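Local coordinates for protein glutamate--tRNA ligase (Methanothermobacter thermautotrophicus, PDB 3AII) that probably activates glutamate with ATP and transfers it to the acceptor end of tRNA, as a class I, non-discriminating glutamyl-tRNA synthetase, at residues Glu96-Phe101 with Leu285-Val290; Asp128-Leu133 with Glu161-Val166; Arg134-Asp139 with Val166-Arg171. All blocks are in the same frame, centred on the assembly; numbering follows the deposited sequence.

Contact 1: Glu96-Phe101 with Leu285-Val290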
# COMPACT_ATOMS: atom_id res chain seq x y z
N GLU A 96 -13.41 27.34 5.17
CA GLU A 96 -12.35 26.35 5.25
C GLU A 96 -12.75 24.99 4.67
O GLU A 96 -13.89 24.55 4.82
CB GLU A 96 -11.88 26.21 6.71
CG GLU A 96 -12.92 26.62 7.75
CD GLU A 96 -12.47 27.78 8.64
OE1 GLU A 96 -13.12 28.02 9.68
OE2 GLU A 96 -11.47 28.45 8.30
N VAL A 97 -11.80 24.35 3.99
CA VAL A 97 -11.99 23.00 3.45
C VAL A 97 -11.49 21.99 4.49
O VAL A 97 -10.40 22.16 5.04
CB VAL A 97 -11.21 22.83 2.13
CG1 VAL A 97 -11.11 21.37 1.72
CG2 VAL A 97 -11.85 23.67 1.02
N VAL A 98 -12.28 20.95 4.75
CA VAL A 98 -11.90 19.89 5.70
C VAL A 98 -12.15 18.53 5.06
O VAL A 98 -13.28 18.22 4.67
CB VAL A 98 -12.73 19.99 7.00
CG1 VAL A 98 -12.27 18.92 8.01
CG2 VAL A 98 -12.62 21.39 7.59
N LEU A 99 -11.09 17.74 4.95
CA LEU A 99 -11.14 16.43 4.32
C LEU A 99 -10.74 15.38 5.34
O LEU A 99 -10.22 15.72 6.41
CB LEU A 99 -10.20 16.40 3.13
CG LEU A 99 -10.49 17.49 2.09
CD1 LEU A 99 -9.24 18.32 1.81
CD2 LEU A 99 -11.02 16.86 0.81
N ARG A 100 -11.00 14.12 5.05
CA ARG A 100 -10.54 13.07 5.96
C ARG A 100 -9.99 11.88 5.20
O ARG A 100 -10.30 11.68 4.01
CB ARG A 100 -11.67 12.64 6.93
CG ARG A 100 -12.62 11.55 6.38
CD ARG A 100 -13.44 11.98 5.19
NE ARG A 100 -14.78 11.39 5.25
CZ ARG A 100 -15.15 10.28 4.61
NH1 ARG A 100 -14.30 9.61 3.84
NH2 ARG A 100 -16.40 9.83 4.75
N PHE A 101 -9.14 11.12 5.88
CA PHE A 101 -8.65 9.84 5.36
C PHE A 101 -9.08 8.86 6.44
O PHE A 101 -8.74 9.05 7.60
CB PHE A 101 -7.12 9.83 5.22
CG PHE A 101 -6.56 8.46 4.95
CD1 PHE A 101 -6.99 7.72 3.85
CD2 PHE A 101 -5.62 7.90 5.79
CE1 PHE A 101 -6.49 6.45 3.60
CE2 PHE A 101 -5.10 6.63 5.56
CZ PHE A 101 -5.54 5.90 4.47
N LEU A 285 -17.22 16.45 12.93
CA LEU A 285 -15.83 16.88 12.75
C LEU A 285 -15.72 17.99 11.74
O LEU A 285 -14.63 18.50 11.50
CB LEU A 285 -14.96 15.70 12.31
CG LEU A 285 -14.92 14.59 13.36
CD1 LEU A 285 -14.24 13.36 12.79
CD2 LEU A 285 -14.20 15.07 14.62
N GLY A 286 -16.85 18.36 11.13
CA GLY A 286 -16.85 19.43 10.14
C GLY A 286 -16.27 19.12 8.76
O GLY A 286 -15.83 20.04 8.06
N VAL A 287 -16.27 17.86 8.34
CA VAL A 287 -15.79 17.50 7.01
C VAL A 287 -16.65 18.18 5.94
O VAL A 287 -17.89 18.15 6.01
CB VAL A 287 -15.84 15.98 6.80
CG1 VAL A 287 -15.58 15.62 5.35
CG2 VAL A 287 -14.81 15.33 7.73
N THR A 288 -16.00 18.82 4.97
CA THR A 288 -16.72 19.59 3.94
C THR A 288 -16.77 18.87 2.61
O THR A 288 -17.70 19.07 1.82
CB THR A 288 -16.06 20.97 3.71
OG1 THR A 288 -14.70 20.78 3.27
CG2 THR A 288 -16.08 21.78 5.00
N HIS A 289 -15.77 18.03 2.35
CA HIS A 289 -15.65 17.31 1.10
C HIS A 289 -15.22 15.90 1.39
O HIS A 289 -14.20 15.67 2.06
CB HIS A 289 -14.62 17.99 0.20
CG HIS A 289 -15.03 19.36 -0.25
ND1 HIS A 289 -14.88 20.47 0.55
CD2 HIS A 289 -15.58 19.80 -1.40
CE1 HIS A 289 -15.34 21.54 -0.09
NE2 HIS A 289 -15.76 21.15 -1.28
N VAL A 290 -16.02 14.96 0.90
CA VAL A 290 -15.73 13.55 1.05
C VAL A 290 -15.19 12.99 -0.26
O VAL A 290 -15.90 12.95 -1.27
CB VAL A 290 -17.00 12.78 1.47
CG1 VAL A 290 -16.76 11.27 1.38
CG2 VAL A 290 -17.44 13.20 2.88
O HOH W 1 -12.33 13.46 2.34
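Strand 98-101, an outer member of the parallel sheet it forms with strands 130-135 and 164-167, is met at Val98 by Thr288, in the loop between helix 274-284 and strand 289-291. Val98 N donates to Thr288 OG1 over 2.8 Å in an almost straight bond (174°), and Thr288 N returns one of 2.8 Å to Val98 O, lying in the carbonyl plane on a lone pair. A weak bond of 3.4 Å from His289 N to the same Val98 O follows. The hydroxyl reaches the strand because chi1 of Thr288 (60°) sets OG1 between its own backbone N and carbonyl carbon, where His289 ND1 also finds it at 2.7 Å. Replacing Thr288 with a valine would probably leave Val98 N and His289 ND1 without the oxygen they share. His289 NE2 is held by Ala91 O, so an imidazole, polar at two corners, suits this buried place. In the Rossmann-type catalytic domain of class I synthetases the chain commonly crosses over to lay a later strand beside the first, and the approach of 289-291 to the edge of 98-101 is consistent with that; strand 98-101 itself leads to the predicted HIGH region. Water 1 carries the link onward, accepting from Arg100 N at 3.1 Å and also meeting His289 O. Gly286, in a Schellman motif with positive phi, ends helix 274-284 and brings its O to 3.3 Å from Val98 CB, where a compact beta-branched residue fits. Leu99 CD2 meets His289 CB at 3.8 Å. The bent Arg100 chain lays one guanidinium face against Val290, whose CG1 is 3.7 Å from Arg100 NH2, while that nitrogen makes a salt bridge with Asp282.

Contact 2: Asp128-Leu133 with Glu161-Val166. With CA (calcium ion), chain E.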
# COMPACT_ATOMS: atom_id res chain seq x y z
N ASP A 128 -5.44 24.97 1.41
CA ASP A 128 -4.98 25.47 2.70
C ASP A 128 -5.96 25.03 3.79
O ASP A 128 -6.27 25.79 4.71
CB ASP A 128 -4.87 27.00 2.67
CG ASP A 128 -4.11 27.56 3.86
OD1 ASP A 128 -4.36 28.73 4.23
OD2 ASP A 128 -3.27 26.83 4.44
N GLY A 129 -6.47 23.81 3.67
CA GLY A 129 -7.46 23.31 4.61
C GLY A 129 -6.88 22.33 5.62
O GLY A 129 -5.68 22.27 5.82
N ARG A 130 -7.75 21.54 6.24
CA ARG A 130 -7.30 20.56 7.22
C ARG A 130 -7.59 19.14 6.76
O ARG A 130 -8.50 18.92 5.97
CB ARG A 130 -7.95 20.82 8.58
CG ARG A 130 -7.34 22.02 9.29
CD ARG A 130 -7.91 22.22 10.68
NE ARG A 130 -9.36 22.28 10.64
CZ ARG A 130 -10.17 21.42 11.24
NH1 ARG A 130 -9.68 20.43 11.97
NH2 ARG A 130 -11.48 21.58 11.12
N LEU A 131 -6.81 18.20 7.27
CA LEU A 131 -7.03 16.79 6.98
C LEU A 131 -7.18 16.06 8.30
O LEU A 131 -6.33 16.22 9.19
CB LEU A 131 -5.86 16.20 6.20
CG LEU A 131 -5.89 14.70 5.87
CD1 LEU A 131 -7.13 14.38 5.04
CD2 LEU A 131 -4.64 14.24 5.15
N ILE A 132 -8.23 15.25 8.41
CA ILE A 132 -8.48 14.46 9.61
C ILE A 132 -8.15 12.99 9.34
O ILE A 132 -8.55 12.43 8.31
CB ILE A 132 -9.94 14.59 10.05
CG1 ILE A 132 -10.26 16.04 10.42
CG2 ILE A 132 -10.21 13.67 11.25
CD1 ILE A 132 -11.77 16.32 10.63
N LEU A 133 -7.38 12.37 10.22
CA LEU A 133 -7.18 10.92 10.18
C LEU A 133 -8.24 10.33 11.09
O LEU A 133 -8.26 10.64 12.27
CB LEU A 133 -5.78 10.52 10.67
CG LEU A 133 -5.60 9.01 10.88
CD1 LEU A 133 -5.76 8.25 9.55
CD2 LEU A 133 -4.23 8.71 11.48
N GLU A 161 0.75 14.91 5.80
CA GLU A 161 0.58 15.62 7.06
C GLU A 161 -0.91 15.74 7.36
O GLU A 161 -1.72 15.87 6.45
CB GLU A 161 1.17 17.03 6.97
CG GLU A 161 2.67 17.07 6.78
CD GLU A 161 3.22 18.50 6.86
OE1 GLU A 161 2.48 19.45 6.54
OE2 GLU A 161 4.40 18.66 7.24
N TRP A 162 -1.27 15.72 8.64
CA TRP A 162 -2.68 15.90 8.97
C TRP A 162 -2.83 16.68 10.27
O TRP A 162 -1.82 17.03 10.90
CB TRP A 162 -3.42 14.56 9.00
CG TRP A 162 -2.99 13.55 10.03
CD1 TRP A 162 -3.67 13.23 11.18
CD2 TRP A 162 -1.86 12.67 9.98
NE1 TRP A 162 -3.01 12.23 11.86
CE2 TRP A 162 -1.90 11.87 11.14
CE3 TRP A 162 -0.79 12.51 9.08
CZ2 TRP A 162 -0.93 10.90 11.42
CZ3 TRP A 162 0.18 11.54 9.36
CH2 TRP A 162 0.10 10.75 10.53
N ASP A 163 -4.07 16.98 10.66
CA ASP A 163 -4.34 17.98 11.70
C ASP A 163 -5.02 17.45 12.95
O ASP A 163 -4.98 18.09 14.00
CB ASP A 163 -5.17 19.14 11.13
CG ASP A 163 -4.47 19.83 9.99
OD1 ASP A 163 -3.62 20.72 10.26
OD2 ASP A 163 -4.73 19.46 8.84
N GLU A 164 -5.68 16.30 12.83
CA GLU A 164 -6.41 15.71 13.96
C GLU A 164 -6.44 14.22 13.74
O GLU A 164 -6.52 13.76 12.60
CB GLU A 164 -7.85 16.19 14.00
CG GLU A 164 -8.04 17.55 14.58
CD GLU A 164 -9.48 17.87 14.98
OE1 GLU A 164 -10.39 16.99 14.98
OE2 GLU A 164 -9.68 19.03 15.34
N THR A 165 -6.38 13.47 14.84
CA THR A 165 -6.53 12.02 14.79
C THR A 165 -7.70 11.65 15.69
O THR A 165 -7.76 12.06 16.86
CB THR A 165 -5.28 11.27 15.28
OG1 THR A 165 -4.18 11.50 14.40
CG2 THR A 165 -5.54 9.77 15.30
N VAL A 166 -8.65 10.89 15.14
CA VAL A 166 -9.86 10.52 15.85
C VAL A 166 -9.99 9.01 15.73
O VAL A 166 -9.72 8.46 14.66
CB VAL A 166 -11.08 11.21 15.21
CG1 VAL A 166 -12.39 10.68 15.81
CG2 VAL A 166 -11.00 12.72 15.38
CA CA E . -3.28 22.59 6.17
O HOH W 2 -3.15 23.39 3.90
O HOH W 3 -3.43 25.03 6.51
O HOH W 4 -12.43 18.86 12.89
O HOH W 5 -3.88 22.90 8.65
O HOH W 6 -1.13 22.43 6.70
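Leu133 and Thr165 pair in parallel register, the axes of strands 130-133 and 164-166 passing 4.8 Å apart at 27°. Leu133 N donates to Glu164 O (2.9 Å), and Leu133 O accepts from Val166 N. Two residues earlier on the first strand, Asp163 N donates to Leu131 O at 2.8 Å. Helix 147-158 completes this beta-alpha-beta unit. Trp162 covers Leu133: CB of the leucine lies over one indole face, 3.5 Å from Trp162 CD1, a flat ring suiting the aliphatic chain beside it. The indole is kept from turning by Trp162 NE1, which donates in the ring plane to Thr165 OG1 at 2.9 Å, while Pro152 and Leu155 of the helix also touch it. On the sheet face of Ile132, Arg130 NH1 and Glu164 OE2 form a long salt bridge of 3.6 Å. Asp163 accepts a hydrogen bond from Leu131 N on the anti lone pair of OD2, 2.9 Å away. Its OD1 accepts from water 5, a ligand of the calcium ion that Gly129 O binds directly at 2.4 Å; the two oxygens of one aspartate therefore serve a strand amide and the metal's outer shell, and its negative charge probably polarises that water.

Contact 3: Arg134-Asp139 with Val166-Arg171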
# COMPACT_ATOMS: atom_id res chain seq x y z
N ARG A 134 -9.14 9.50 10.56
CA ARG A 134 -10.16 8.88 11.38
C ARG A 134 -10.03 7.37 11.26
O ARG A 134 -10.28 6.81 10.19
CB ARG A 134 -11.56 9.34 10.96
CG ARG A 134 -12.68 8.74 11.82
CD ARG A 134 -14.07 9.38 11.54
NE ARG A 134 -14.56 9.00 10.21
CZ ARG A 134 -15.12 9.84 9.33
NH1 ARG A 134 -15.53 9.38 8.15
NH2 ARG A 134 -15.27 11.13 9.63
N ILE A 135 -9.64 6.73 12.35
CA ILE A 135 -9.48 5.28 12.33
C ILE A 135 -10.83 4.63 12.59
O ILE A 135 -11.44 4.83 13.64
CB ILE A 135 -8.50 4.80 13.41
CG1 ILE A 135 -7.17 5.54 13.33
CG2 ILE A 135 -8.31 3.29 13.30
CD1 ILE A 135 -6.46 5.36 12.04
N GLU A 136 -11.30 3.87 11.61
CA GLU A 136 -12.67 3.37 11.63
C GLU A 136 -12.69 1.93 12.14
O GLU A 136 -12.72 0.96 11.37
CB GLU A 136 -13.31 3.56 10.25
CG GLU A 136 -13.43 5.06 9.92
CD GLU A 136 -14.42 5.40 8.80
OE1 GLU A 136 -14.75 4.51 7.99
OE2 GLU A 136 -14.83 6.58 8.74
N ASP A 137 -12.65 1.81 13.47
CA ASP A 137 -12.45 0.52 14.13
C ASP A 137 -13.70 0.05 14.88
O ASP A 137 -13.60 -0.40 16.02
CB ASP A 137 -11.26 0.59 15.08
CG ASP A 137 -11.48 1.56 16.22
OD1 ASP A 137 -12.30 2.49 16.09
OD2 ASP A 137 -10.83 1.39 17.27
N THR A 138 -14.86 0.15 14.24
CA THR A 138 -16.13 -0.26 14.87
C THR A 138 -16.59 -1.69 14.57
O THR A 138 -17.75 -2.04 14.81
CB THR A 138 -17.28 0.67 14.44
OG1 THR A 138 -17.34 0.69 13.01
CG2 THR A 138 -17.03 2.08 14.94
N ASP A 139 -15.70 -2.51 14.03
CA ASP A 139 -15.99 -3.94 13.86
C ASP A 139 -14.99 -4.69 14.70
O ASP A 139 -13.83 -4.85 14.29
CB ASP A 139 -15.89 -4.36 12.39
CG ASP A 139 -16.23 -5.84 12.18
OD1 ASP A 139 -16.33 -6.24 11.01
OD2 ASP A 139 -16.42 -6.58 13.17
N VAL A 166 -8.65 10.89 15.14
CA VAL A 166 -9.86 10.52 15.85
C VAL A 166 -9.99 9.01 15.73
O VAL A 166 -9.72 8.46 14.66
CB VAL A 166 -11.08 11.21 15.21
CG1 VAL A 166 -12.39 10.68 15.81
CG2 VAL A 166 -11.00 12.72 15.38
N ILE A 167 -10.36 8.34 16.81
CA ILE A 167 -10.53 6.88 16.76
C ILE A 167 -11.99 6.55 17.08
O ILE A 167 -12.52 6.96 18.11
CB ILE A 167 -9.57 6.16 17.73
CG1 ILE A 167 -8.11 6.45 17.36
CG2 ILE A 167 -9.79 4.64 17.69
CD1 ILE A 167 -7.13 5.97 18.43
N GLN A 168 -12.66 5.83 16.19
CA GLN A 168 -14.10 5.66 16.36
C GLN A 168 -14.51 4.89 17.61
O GLN A 168 -15.57 5.15 18.17
CB GLN A 168 -14.74 5.05 15.10
CG GLN A 168 -14.75 6.02 13.93
CD GLN A 168 -15.64 5.55 12.79
OE1 GLN A 168 -15.62 4.38 12.43
NE2 GLN A 168 -16.42 6.47 12.22
N SER A 169 -13.66 3.96 18.06
CA SER A 169 -14.03 3.19 19.24
C SER A 169 -13.98 4.05 20.51
O SER A 169 -14.49 3.63 21.55
CB SER A 169 -13.18 1.93 19.39
OG SER A 169 -11.81 2.26 19.51
N ASP A 170 -13.42 5.25 20.42
CA ASP A 170 -13.46 6.19 21.54
C ASP A 170 -14.77 6.97 21.55
O ASP A 170 -15.03 7.75 22.47
CB ASP A 170 -12.34 7.23 21.41
CG ASP A 170 -10.99 6.70 21.86
OD1 ASP A 170 -9.98 7.21 21.35
OD2 ASP A 170 -10.94 5.80 22.72
N ARG A 171 -15.58 6.79 20.50
CA ARG A 171 -16.75 7.62 20.29
C ARG A 171 -18.08 6.89 20.47
O ARG A 171 -19.12 7.39 20.05
CB ARG A 171 -16.69 8.25 18.87
CG ARG A 171 -15.49 9.19 18.71
CD ARG A 171 -15.30 9.71 17.27
NE ARG A 171 -16.44 10.48 16.77
CZ ARG A 171 -16.65 11.77 17.02
NH1 ARG A 171 -15.82 12.45 17.81
NH2 ARG A 171 -17.72 12.38 16.51
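A chi1 of 64° places the Asp137 carboxylate between its own backbone N and carbonyl carbon, facing Ser169, whose OG is set in the same way (chi1 60°). The two residues lie just past strands 130-135 and 164-167 of a beta-alpha-beta unit in the Rossmann-type domain, where the first strand runs on into a loop and the second into a short 3-10 segment. Ser169 OG donates to Asp137 OD2 at 2.6 Å, and Ser169 N donates through a bent bond of 2.8 Å to Asp137 OD1; both arrive on the syn side, somewhat out of the carboxylate plane. A short aspartate suits this place because each oxygen accepts one hydrogen bond from the serine, one from its N-H and one from its hydroxyl; OD2 also accepts from Tyr148, while Arg263 bonds to the serine hydroxyl. Before the strands part, Ile135 N donates to Val166 O (2.9 Å) and Gln168 N donates to Ile135 O (3.0 Å). Ile135 CG1 and Ile167 CG1 touch at 4.2 Å on one face of the sheet, against Tyr148 of helix 147-158, where branched apolar chains pack well. Arg134, on the face it shares with Val166, holds Glu136 side-on, its NE (2.8 Å) and NH1 (2.9 Å) both bonded to Glu136 OE2. These two bonds keep that oxygen in the guanidinium plane, and Arg134 has a second acidic partner, its NH2 meeting Asp282 of helix 274-284. Glu136 also packs on Asn104 of the predicted HIGH region. Gln168 reaches across with an extended chain; its amide lies only 5° from parallel to the Glu136 carboxylate, its NE2 is bonded to Asp281, and its OE1 comes to 3.3 Å from Glu136 CB.

From the N terminus, strand 98-101 comes first, and contact 1 closes its loop only when the chain returns after helix 274-284, 184 residues later. Inside that loop lie contacts 2 and 3, which close shorter loops of 28 and 27 residues through helix 147-158. Both join strand 130-135 to strand 164-167, contact 3 taking over beyond shared Val166; their segments alternate along the chain, so these two loops cross. Strands 98-101 and 130-135 are neighbours: Leu99 and Phe101 both bond to the backbone of Ile132, and Phe101 also to that of Arg134. Together the three contacts tie the sheet's strands to one another and to strand 289-291 within the catalytic domain.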